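Long-range contacts in periplasmic binding protein (PDB 4MX8), which probably captures a solute, possibly an iron-siderophore complex, outside the bacterial cell membrane and passes it to an ABC-type transporter: residues 246-251 with 307-312; 15-20 with 145-150; 52-57 with 73-78. All coordinates share one frame; numbering follows the deposited sequence.

Contact 1: 246-251 with 307-312; sequences WLWVVD and DDVLQV
Val312 meets two indoles of strand 246-251 through one methyl. Its CG1 sits over a face of Trp246, 3.9 Å from the centroid of the six-membered ring and 16° off the ring normal, a CH-pi contact. The same Val312 CG1 touches the Trp248 indole obliquely, 3.5 Å from Trp248 CZ2. Val309 O lies at that ring's edge, in its plane, 3.6 Å from Trp248 CH2; the Val309 CG1 methyl is 4.1 Å from the same carbon, and Trp248 CZ3 borders Asp308 O. Two residues apart on the strand, both tryptophans leave the same side of it, and with CG anti to the carbonyl carbon (chi1 -61°) both indoles reach Val312. Behind this shell, Val309 O accepts from Val312 N, while Asp308 O accepts from Gln311 N and, at 2.8 Å, from Gln311 NE2. The Asp308 carboxylate is tied by OD2 to Asn288 N and Trp292 NE1. Trp246 also stacks with His283. Strand 246-251 runs parallel between strands 183-189 and 284-287; the end of helix 299-309 and the residues after it pack against this mixed sheet, as expected of an alpha/beta lobe of the TroA-like fold, with Val312 also touching Leu285 and Val309 touching helix 155-179.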
loop_
_atom_site.group_PDB
_atom_site.type_symbol
_atom_site.label_atom_id
_atom_site.label_comp_id
_atom_site.label_asym_id
_atom_site.label_seq_id
_atom_site.Cartn_x
_atom_site.Cartn_y
_atom_site.Cartn_z
ATOM N N TRP A 246 -21.937 1.148 -6.512
ATOM C CA TRP A 246 -20.728 0.448 -6.903
ATOM C C TRP A 246 -20.139 -0.210 -5.668
ATOM O O TRP A 246 -20.094 0.411 -4.591
ATOM C CB TRP A 246 -19.726 1.443 -7.452
ATOM C CG TRP A 246 -20.196 2.168 -8.633
ATOM C CD1 TRP A 246 -20.786 3.395 -8.659
ATOM C CD2 TRP A 246 -20.128 1.721 -9.984
ATOM N NE1 TRP A 246 -21.089 3.742 -9.953
ATOM C CE2 TRP A 246 -20.695 2.725 -10.785
ATOM C CE3 TRP A 246 -19.641 0.567 -10.595
ATOM C CZ2 TRP A 246 -20.787 2.609 -12.173
ATOM C CZ3 TRP A 246 -19.737 0.450 -11.972
ATOM C CH2 TRP A 246 -20.307 1.467 -12.745
ATOM N N LEU A 247 -19.698 -1.461 -5.815
ATOM C CA LEU A 247 -19.058 -2.195 -4.725
ATOM C C LEU A 247 -17.627 -2.508 -5.129
ATOM O O LEU A 247 -17.403 -3.177 -6.143
ATOM C CB LEU A 247 -19.815 -3.488 -4.431
ATOM C CG LEU A 247 -19.381 -4.386 -3.262
ATOM C CD1 LEU A 247 -19.740 -3.761 -1.933
ATOM C CD2 LEU A 247 -20.020 -5.753 -3.381
ATOM N N TRP A 248 -16.668 -2.008 -4.343
ATOM C CA TRP A 248 -15.241 -2.186 -4.616
ATOM C C TRP A 248 -14.631 -3.187 -3.653
ATOM O O TRP A 248 -14.566 -2.925 -2.460
ATOM C CB TRP A 248 -14.503 -0.865 -4.443
ATOM C CG TRP A 248 -14.948 0.242 -5.353
ATOM C CD1 TRP A 248 -15.957 1.130 -5.126
ATOM C CD2 TRP A 248 -14.385 0.596 -6.618
ATOM N NE1 TRP A 248 -16.062 2.013 -6.174
ATOM C CE2 TRP A 248 -15.103 1.708 -7.100
ATOM C CE3 TRP A 248 -13.339 0.086 -7.385
ATOM C CZ2 TRP A 248 -14.811 2.316 -8.309
ATOM C CZ3 TRP A 248 -13.049 0.695 -8.587
ATOM C CH2 TRP A 248 -13.785 1.794 -9.039
ATOM N N VAL A 249 -14.150 -4.310 -4.175
ATOM C CA VAL A 249 -13.769 -5.445 -3.341
ATOM C C VAL A 249 -12.275 -5.737 -3.322
ATOM O O VAL A 249 -11.649 -5.876 -4.375
ATOM C CB VAL A 249 -14.469 -6.712 -3.834
ATOM C CG1 VAL A 249 -14.201 -7.860 -2.888
ATOM C CG2 VAL A 249 -15.957 -6.457 -3.971
ATOM N N VAL A 250 -11.721 -5.845 -2.116
ATOM C CA VAL A 250 -10.335 -6.277 -1.893
ATOM C C VAL A 250 -10.341 -7.652 -1.216
ATOM O O VAL A 250 -10.798 -7.785 -0.080
ATOM C CB VAL A 250 -9.609 -5.291 -0.957
ATOM C CG1 VAL A 250 -8.236 -5.776 -0.641
ATOM C CG2 VAL A 250 -9.541 -3.933 -1.581
ATOM N N ASP A 251 -9.857 -8.678 -1.902
ATOM C CA ASP A 251 -9.838 -10.026 -1.330
ATOM C C ASP A 251 -8.589 -10.188 -0.456
ATOM O O ASP A 251 -7.517 -10.529 -0.947
ATOM C CB ASP A 251 -9.828 -11.046 -2.465
ATOM C CG ASP A 251 -9.955 -12.470 -1.987
ATOM O OD1 ASP A 251 -9.879 -12.719 -0.762
ATOM O OD2 ASP A 251 -10.137 -13.346 -2.863
ATOM N N ASP A 307 -5.297 1.548 -12.873
ATOM C CA ASP A 307 -5.973 0.676 -13.827
ATOM C C ASP A 307 -7.172 0.020 -13.186
ATOM O O ASP A 307 -8.206 -0.162 -13.825
ATOM C CB ASP A 307 -5.025 -0.379 -14.398
ATOM C CG ASP A 307 -4.252 0.129 -15.610
ATOM O OD1 ASP A 307 -4.154 1.373 -15.792
ATOM O OD2 ASP A 307 -3.749 -0.722 -16.383
ATOM N N ASP A 308 -7.035 -0.324 -11.913
ATOM C CA ASP A 308 -8.116 -0.965 -11.187
ATOM C C ASP A 308 -9.313 -0.036 -11.090
ATOM O O ASP A 308 -10.428 -0.432 -11.396
ATOM C CB ASP A 308 -7.657 -1.395 -9.793
ATOM C CG ASP A 308 -6.909 -2.718 -9.804
ATOM O OD1 ASP A 308 -6.850 -3.391 -10.886
ATOM O OD2 ASP A 308 -6.397 -3.083 -8.712
ATOM N N VAL A 309 -9.081 1.202 -10.669
ATOM C CA VAL A 309 -10.180 2.142 -10.548
ATOM C C VAL A 309 -10.797 2.400 -11.927
ATOM O O VAL A 309 -12.014 2.419 -12.059
ATOM C CB VAL A 309 -9.737 3.445 -9.852
ATOM C CG1 VAL A 309 -10.830 4.481 -9.887
ATOM C CG2 VAL A 309 -9.343 3.167 -8.421
ATOM N N LEU A 310 -9.971 2.529 -12.965
ATOM C CA LEU A 310 -10.478 2.828 -14.315
ATOM C C LEU A 310 -11.449 1.794 -14.886
ATOM O O LEU A 310 -12.075 2.038 -15.911
ATOM C CB LEU A 310 -9.334 3.099 -15.299
ATOM C CG LEU A 310 -8.710 4.502 -15.289
ATOM C CD1 LEU A 310 -7.375 4.541 -16.003
ATOM C CD2 LEU A 310 -9.647 5.512 -15.886
ATOM N N GLN A 311 -11.582 0.649 -14.224
ATOM C CA GLN A 311 -12.576 -0.345 -14.615
ATOM C C GLN A 311 -14.001 0.198 -14.599
ATOM O O GLN A 311 -14.818 -0.292 -15.368
ATOM C CB GLN A 311 -12.539 -1.565 -13.700
ATOM C CG GLN A 311 -11.247 -2.357 -13.678
ATOM C CD GLN A 311 -11.267 -3.477 -12.628
ATOM O OE1 GLN A 311 -11.722 -4.602 -12.900
ATOM N NE2 GLN A 311 -10.780 -3.169 -11.422
ATOM N N VAL A 312 -14.327 1.168 -13.727
ATOM C CA VAL A 312 -15.713 1.688 -13.712
ATOM C C VAL A 312 -16.136 2.215 -15.059
ATOM O O VAL A 312 -17.314 2.157 -15.409
ATOM C CB VAL A 312 -15.986 2.840 -12.734
ATOM C CG1 VAL A 312 -16.409 2.316 -11.406
ATOM C CG2 VAL A 312 -14.802 3.783 -12.637
#

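Contact 2: 15-20 with 145-150; sequences ATASYT and TTFLGK
Tyr19 and Phe147 bring their rings together where a beta hairpin, strands 16-24 and 35-43, lies on helix 137-152. The strand runs nearly antiparallel to the helix, at 156°, with the segment axes 10.0 Å apart at closest approach. The tight part is aromatic. Tyr19 CD1 stands over the centre of one Phe147 face, 3.5 Å above the plane, and Tyr19 CB is 3.6 Å from Phe147 CZ. The pair is oblique, the ring planes inclined at 37° and the centroids 4.6 Å apart. Phe147 reaches the hairpin because its CG extends opposite the backbone N (chi1 -175°), which carries the ring outward from the helix; there it also borders Ala17 CB and, on the second strand, Val42. A serine in place of Phe147 would probably leave Tyr19 CD1 without the ring face it rests on and open a gap between the hairpin and the helix. The solvent side is looser and relies on Lys150. Its aliphatic chain, bent near the end, passes Ala17 with Lys150 CE 3.8 Å from Ala17 CB, while Ser18 CB is directed away from the helix and Ser18 OG is hydrogen-bonded to Glu41 OE2. Beyond Ala17, Lys150 NZ donates to two waters: one, 2.9 Å from NZ, donates to Ser18 O at 2.8 Å, and the other, 3.1 Å from NZ, accepts from Ser18 N.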
loop_
_atom_site.group_PDB
_atom_site.type_symbol
_atom_site.label_atom_id
_atom_site.label_comp_id
_atom_site.label_asym_id
_atom_site.label_seq_id
_atom_site.Cartn_x
_atom_site.Cartn_y
_atom_site.Cartn_z
ATOM N N ALA A 15 28.706 12.015 -1.733
ATOM C CA ALA A 15 27.838 12.747 -0.805
ATOM C C ALA A 15 26.912 11.885 0.070
ATOM O O ALA A 15 26.768 10.683 -0.135
ATOM C CB ALA A 15 27.012 13.794 -1.575
ATOM N N THR A 16 26.293 12.525 1.056
ATOM C CA THR A 16 25.169 11.935 1.762
ATOM C C THR A 16 23.950 12.851 1.659
ATOM O O THR A 16 24.067 14.014 1.285
ATOM C CB THR A 16 25.480 11.621 3.253
ATOM O OG1 THR A 16 25.676 12.836 3.996
ATOM C CG2 THR A 16 26.707 10.752 3.365
ATOM N N ALA A 17 22.784 12.303 1.976
ATOM C CA ALA A 17 21.535 13.042 1.988
ATOM C C ALA A 17 20.912 12.833 3.357
ATOM O O ALA A 17 20.853 11.703 3.851
ATOM C CB ALA A 17 20.605 12.529 0.912
ATOM N N SER A 18 20.457 13.918 3.972
ATOM C CA SER A 18 19.918 13.864 5.320
ATOM C C SER A 18 18.431 13.551 5.286
ATOM O O SER A 18 17.668 14.215 4.580
ATOM C CB SER A 18 20.130 15.203 5.988
ATOM O OG SER A 18 20.591 15.009 7.302
ATOM N N TYR A 19 18.015 12.528 6.028
ATOM C CA TYR A 19 16.590 12.172 6.078
ATOM C C TYR A 19 16.043 12.271 7.504
ATOM O O TYR A 19 16.525 11.578 8.416
ATOM C CB TYR A 19 16.322 10.779 5.507
ATOM C CG TYR A 19 14.839 10.508 5.362
ATOM C CD1 TYR A 19 14.095 11.142 4.373
ATOM C CD2 TYR A 19 14.183 9.630 6.201
ATOM C CE1 TYR A 19 12.738 10.912 4.232
ATOM C CE2 TYR A 19 12.824 9.392 6.066
ATOM C CZ TYR A 19 12.101 10.038 5.079
ATOM O OH TYR A 19 10.742 9.814 4.924
ATOM N N THR A 20 15.049 13.148 7.686
ATOM C CA THR A 20 14.491 13.411 9.007
ATOM C C THR A 20 12.989 13.239 9.007
ATOM O O THR A 20 12.280 13.855 8.213
ATOM C CB THR A 20 14.824 14.807 9.507
ATOM O OG1 THR A 20 16.243 14.916 9.684
ATOM C CG2 THR A 20 14.152 15.052 10.839
ATOM N N THR A 145 8.983 9.405 -3.226
ATOM C CA THR A 145 9.501 9.295 -4.575
ATOM C C THR A 145 10.548 10.369 -4.854
ATOM O O THR A 145 11.578 10.110 -5.475
ATOM C CB THR A 145 8.390 9.350 -5.599
ATOM O OG1 THR A 145 7.457 8.317 -5.294
ATOM C CG2 THR A 145 8.934 9.138 -6.995
ATOM N N THR A 146 10.291 11.579 -4.387
ATOM C CA THR A 146 11.285 12.625 -4.525
ATOM C C THR A 146 12.554 12.273 -3.758
ATOM O O THR A 146 13.651 12.380 -4.296
ATOM C CB THR A 146 10.768 13.953 -4.024
ATOM O OG1 THR A 146 9.601 14.315 -4.770
ATOM C CG2 THR A 146 11.804 14.984 -4.213
ATOM N N PHE A 147 12.402 11.841 -2.508
ATOM C CA PHE A 147 13.571 11.527 -1.706
ATOM C C PHE A 147 14.419 10.437 -2.316
ATOM O O PHE A 147 15.631 10.610 -2.491
ATOM C CB PHE A 147 13.245 11.113 -0.278
ATOM C CG PHE A 147 14.483 10.913 0.543
ATOM C CD1 PHE A 147 15.366 11.970 0.742
ATOM C CD2 PHE A 147 14.816 9.671 1.036
ATOM C CE1 PHE A 147 16.533 11.796 1.462
ATOM C CE2 PHE A 147 15.993 9.488 1.762
ATOM C CZ PHE A 147 16.849 10.553 1.974
ATOM N N LEU A 148 13.784 9.306 -2.614
ATOM C CA LEU A 148 14.476 8.226 -3.291
ATOM C C LEU A 148 15.142 8.734 -4.585
ATOM O O LEU A 148 16.280 8.376 -4.891
ATOM C CB LEU A 148 13.528 7.070 -3.545
ATOM C CG LEU A 148 13.119 6.329 -2.265
ATOM C CD1 LEU A 148 12.031 5.340 -2.593
ATOM C CD2 LEU A 148 14.286 5.601 -1.600
ATOM N N GLY A 149 14.458 9.608 -5.312
ATOM C CA GLY A 149 15.080 10.285 -6.430
ATOM C C GLY A 149 16.438 10.915 -6.115
ATOM O O GLY A 149 17.405 10.743 -6.849
ATOM N N LYS A 150 16.512 11.650 -5.016
ATOM C CA LYS A 150 17.769 12.237 -4.566
ATOM C C LYS A 150 18.810 11.165 -4.196
ATOM O O LYS A 150 19.976 11.278 -4.574
ATOM C CB LYS A 150 17.489 13.152 -3.378
ATOM C CG LYS A 150 18.672 13.822 -2.779
ATOM C CD LYS A 150 18.229 15.141 -2.196
ATOM C CE LYS A 150 18.390 15.156 -0.700
ATOM N NZ LYS A 150 18.241 16.546 -0.176
HETATM O O HOH W 1 16.983 15.717 2.297
HETATM O O HOH W 2 20.329 16.527 2.171
#

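Contact 3: 52-57 with 73-78; sequences FDMAAL and DSVPDY
Met54, deposited as selenomethionine, carries most of this contact, pressing its side chain against Val75 and Pro76 from the first turn of helix 54-62. Its CB points toward residues 73-78, and CG stands anti to the carbonyl carbon (chi1 -63°), where it comes within 4.0 Å of Pro76 CD, the two side chains crossing obliquely. The next step of the chain sets the selenium against Val75 and Pro76: Met54 SE lies 3.8 Å from Val75 CA, 3.9 Å from Val75 CG2 and 3.9 Å from Pro76 CD. Ser74 O is a little more distant from it. A bend at chi3 (85°) turns the terminal methyl back toward its own segment, and Met54 CE ends 3.3 Å from Phe52 O. Strand 49-51, helix 54-62 and strand 67-70 follow one another in the beta-alpha-beta order expected of an alpha/beta lobe in a TroA-like binding protein, and residues 73-78 come soon after strand 67-70 and pass beside the first turn of the helix. One turn after Met54, Leu57 adds a second apolar meeting, its CD1 4.1 Å from Val75 CG2, so that this valine methyl touches both helix residues. Leu57 also packs on Ile67 and Ala70 of the strand that follows the helix. Asp53 is the N-cap residue of the helix: Asp53 O accepts from Leu57 N, and Asp53 OD2 takes a weak capping bond from Ala56 N at 3.4 Å. From the C-terminal part of the chain, Val295 of helix 289-295 touches Met54, Pro76 and Tyr78, and Tyr78 OH is hydrogen-bonded to Thr301 OG1.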
loop_
_atom_site.group_PDB
_atom_site.type_symbol
_atom_site.label_atom_id
_atom_site.label_comp_id
_atom_site.label_asym_id
_atom_site.label_seq_id
_atom_site.Cartn_x
_atom_site.Cartn_y
_atom_site.Cartn_z
ATOM N N PHE A 52 12.912 -3.809 2.947
ATOM C CA PHE A 52 11.861 -4.648 3.525
ATOM C C PHE A 52 10.434 -4.208 3.163
ATOM O O PHE A 52 9.495 -4.991 3.281
ATOM C CB PHE A 52 11.974 -4.695 5.057
ATOM C CG PHE A 52 13.128 -5.520 5.570
ATOM C CD1 PHE A 52 12.955 -6.845 5.918
ATOM C CD2 PHE A 52 14.389 -4.956 5.730
ATOM C CE1 PHE A 52 14.028 -7.602 6.411
ATOM C CE2 PHE A 52 15.462 -5.707 6.224
ATOM C CZ PHE A 52 15.280 -7.029 6.561
ATOM N N ASP A 53 10.270 -2.949 2.765
ATOM C CA ASP A 53 8.954 -2.369 2.445
ATOM C C ASP A 53 8.743 -2.415 0.925
ATOM O O ASP A 53 9.448 -1.735 0.171
ATOM C CB ASP A 53 8.872 -0.926 2.980
ATOM C CG ASP A 53 7.585 -0.197 2.570
ATOM O OD1 ASP A 53 6.479 -0.763 2.745
ATOM O OD2 ASP A 53 7.682 0.967 2.088
HETATM N N MSE A 54 7.795 -3.235 0.478
HETATM C CA MSE A 54 7.597 -3.459 -0.957
HETATM C C MSE A 54 7.335 -2.164 -1.734
HETATM O O MSE A 54 7.631 -2.068 -2.927
HETATM C CB MSE A 54 6.487 -4.495 -1.210
HETATM C CG MSE A 54 6.764 -5.911 -0.675
HETATM SE SE MSE A 54 8.482 -6.660 -1.204
HETATM C CE MSE A 54 9.650 -5.917 0.147
ATOM N N ALA A 55 6.796 -1.159 -1.055
ATOM C CA ALA A 55 6.488 0.066 -1.753
ATOM C C ALA A 55 7.770 0.835 -2.028
ATOM O O ALA A 55 7.912 1.466 -3.079
ATOM C CB ALA A 55 5.520 0.880 -0.974
ATOM N N ALA A 56 8.717 0.782 -1.096
ATOM C CA ALA A 56 10.034 1.356 -1.380
ATOM C C ALA A 56 10.760 0.545 -2.437
ATOM O O ALA A 56 11.460 1.114 -3.267
ATOM C CB ALA A 56 10.867 1.444 -0.146
ATOM N N LEU A 57 10.603 -0.780 -2.399
ATOM C CA LEU A 57 11.215 -1.633 -3.421
ATOM C C LEU A 57 10.681 -1.209 -4.781
ATOM O O LEU A 57 11.449 -0.993 -5.709
ATOM C CB LEU A 57 10.948 -3.124 -3.167
ATOM C CG LEU A 57 11.732 -4.121 -4.042
ATOM C CD1 LEU A 57 11.924 -5.414 -3.298
ATOM C CD2 LEU A 57 11.063 -4.416 -5.379
ATOM N N ASP A 73 10.615 -14.185 -0.366
ATOM C CA ASP A 73 9.381 -14.968 -0.421
ATOM C C ASP A 73 8.139 -14.086 -0.452
ATOM O O ASP A 73 7.033 -14.598 -0.625
ATOM C CB ASP A 73 9.272 -15.935 0.766
ATOM C CG ASP A 73 10.349 -17.004 0.768
ATOM O OD1 ASP A 73 10.755 -17.454 -0.332
ATOM O OD2 ASP A 73 10.771 -17.399 1.884
ATOM N N SER A 74 8.324 -12.776 -0.279
ATOM C CA SER A 74 7.214 -11.815 -0.215
ATOM C C SER A 74 7.171 -10.843 -1.395
ATOM O O SER A 74 6.203 -10.106 -1.554
ATOM C CB SER A 74 7.273 -10.983 1.078
ATOM O OG SER A 74 7.517 -11.789 2.213
ATOM N N VAL A 75 8.231 -10.804 -2.196
ATOM C CA VAL A 75 8.284 -9.858 -3.303
ATOM C C VAL A 75 7.249 -10.282 -4.327
ATOM O O VAL A 75 7.295 -11.415 -4.814
ATOM C CB VAL A 75 9.674 -9.810 -3.964
ATOM C CG1 VAL A 75 9.634 -8.949 -5.213
ATOM C CG2 VAL A 75 10.709 -9.288 -3.001
ATOM N N PRO A 76 6.297 -9.383 -4.636
ATOM C CA PRO A 76 5.224 -9.619 -5.614
ATOM C C PRO A 76 5.841 -9.840 -6.971
ATOM O O PRO A 76 6.892 -9.272 -7.246
ATOM C CB PRO A 76 4.462 -8.295 -5.622
ATOM C CG PRO A 76 4.755 -7.695 -4.308
ATOM C CD PRO A 76 6.183 -8.056 -4.020
ATOM N N ASP A 77 5.211 -10.648 -7.807
ATOM C CA ASP A 77 5.794 -10.971 -9.104
ATOM C C ASP A 77 6.074 -9.721 -9.939
ATOM O O ASP A 77 7.081 -9.650 -10.636
ATOM C CB ASP A 77 4.906 -11.956 -9.869
ATOM C CG ASP A 77 3.417 -11.716 -9.632
ATOM O OD1 ASP A 77 2.998 -10.538 -9.434
ATOM O OD2 ASP A 77 2.670 -12.725 -9.648
ATOM N N TYR A 78 5.210 -8.718 -9.847
ATOM C CA TYR A 78 5.407 -7.525 -10.661
ATOM C C TYR A 78 6.595 -6.668 -10.246
ATOM O O TYR A 78 6.988 -5.764 -10.981
ATOM C CB TYR A 78 4.119 -6.703 -10.782
ATOM C CG TYR A 78 3.638 -5.971 -9.552
ATOM C CD1 TYR A 78 4.089 -4.691 -9.268
ATOM C CD2 TYR A 78 2.688 -6.524 -8.709
ATOM C CE1 TYR A 78 3.644 -3.996 -8.161
ATOM C CE2 TYR A 78 2.234 -5.826 -7.589
ATOM C CZ TYR A 78 2.720 -4.563 -7.331
ATOM O OH TYR A 78 2.300 -3.843 -6.246
#

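Overall arrangement
Contacts 1 and 2 lie on opposite sides of the chain's centre, their own centres 34 Å apart and their nearest atoms about 16 Å apart. Contact 3 is the most central, 20 Å from contact 2 and 22 Å from contact 1, centre to centre. Along the chain it is nested inside the loop that contact 2 closes, and contact 1 follows both. The nearest atoms of contacts 2 and 3 are about 4 Å apart without touching; those of contacts 1 and 3 are about 9 Å apart. Helix 155-179 spans the molecule past contacts 1 and 2, consistent with the single linking helix of TroA-like proteins, whose solute is probably held between two lobes.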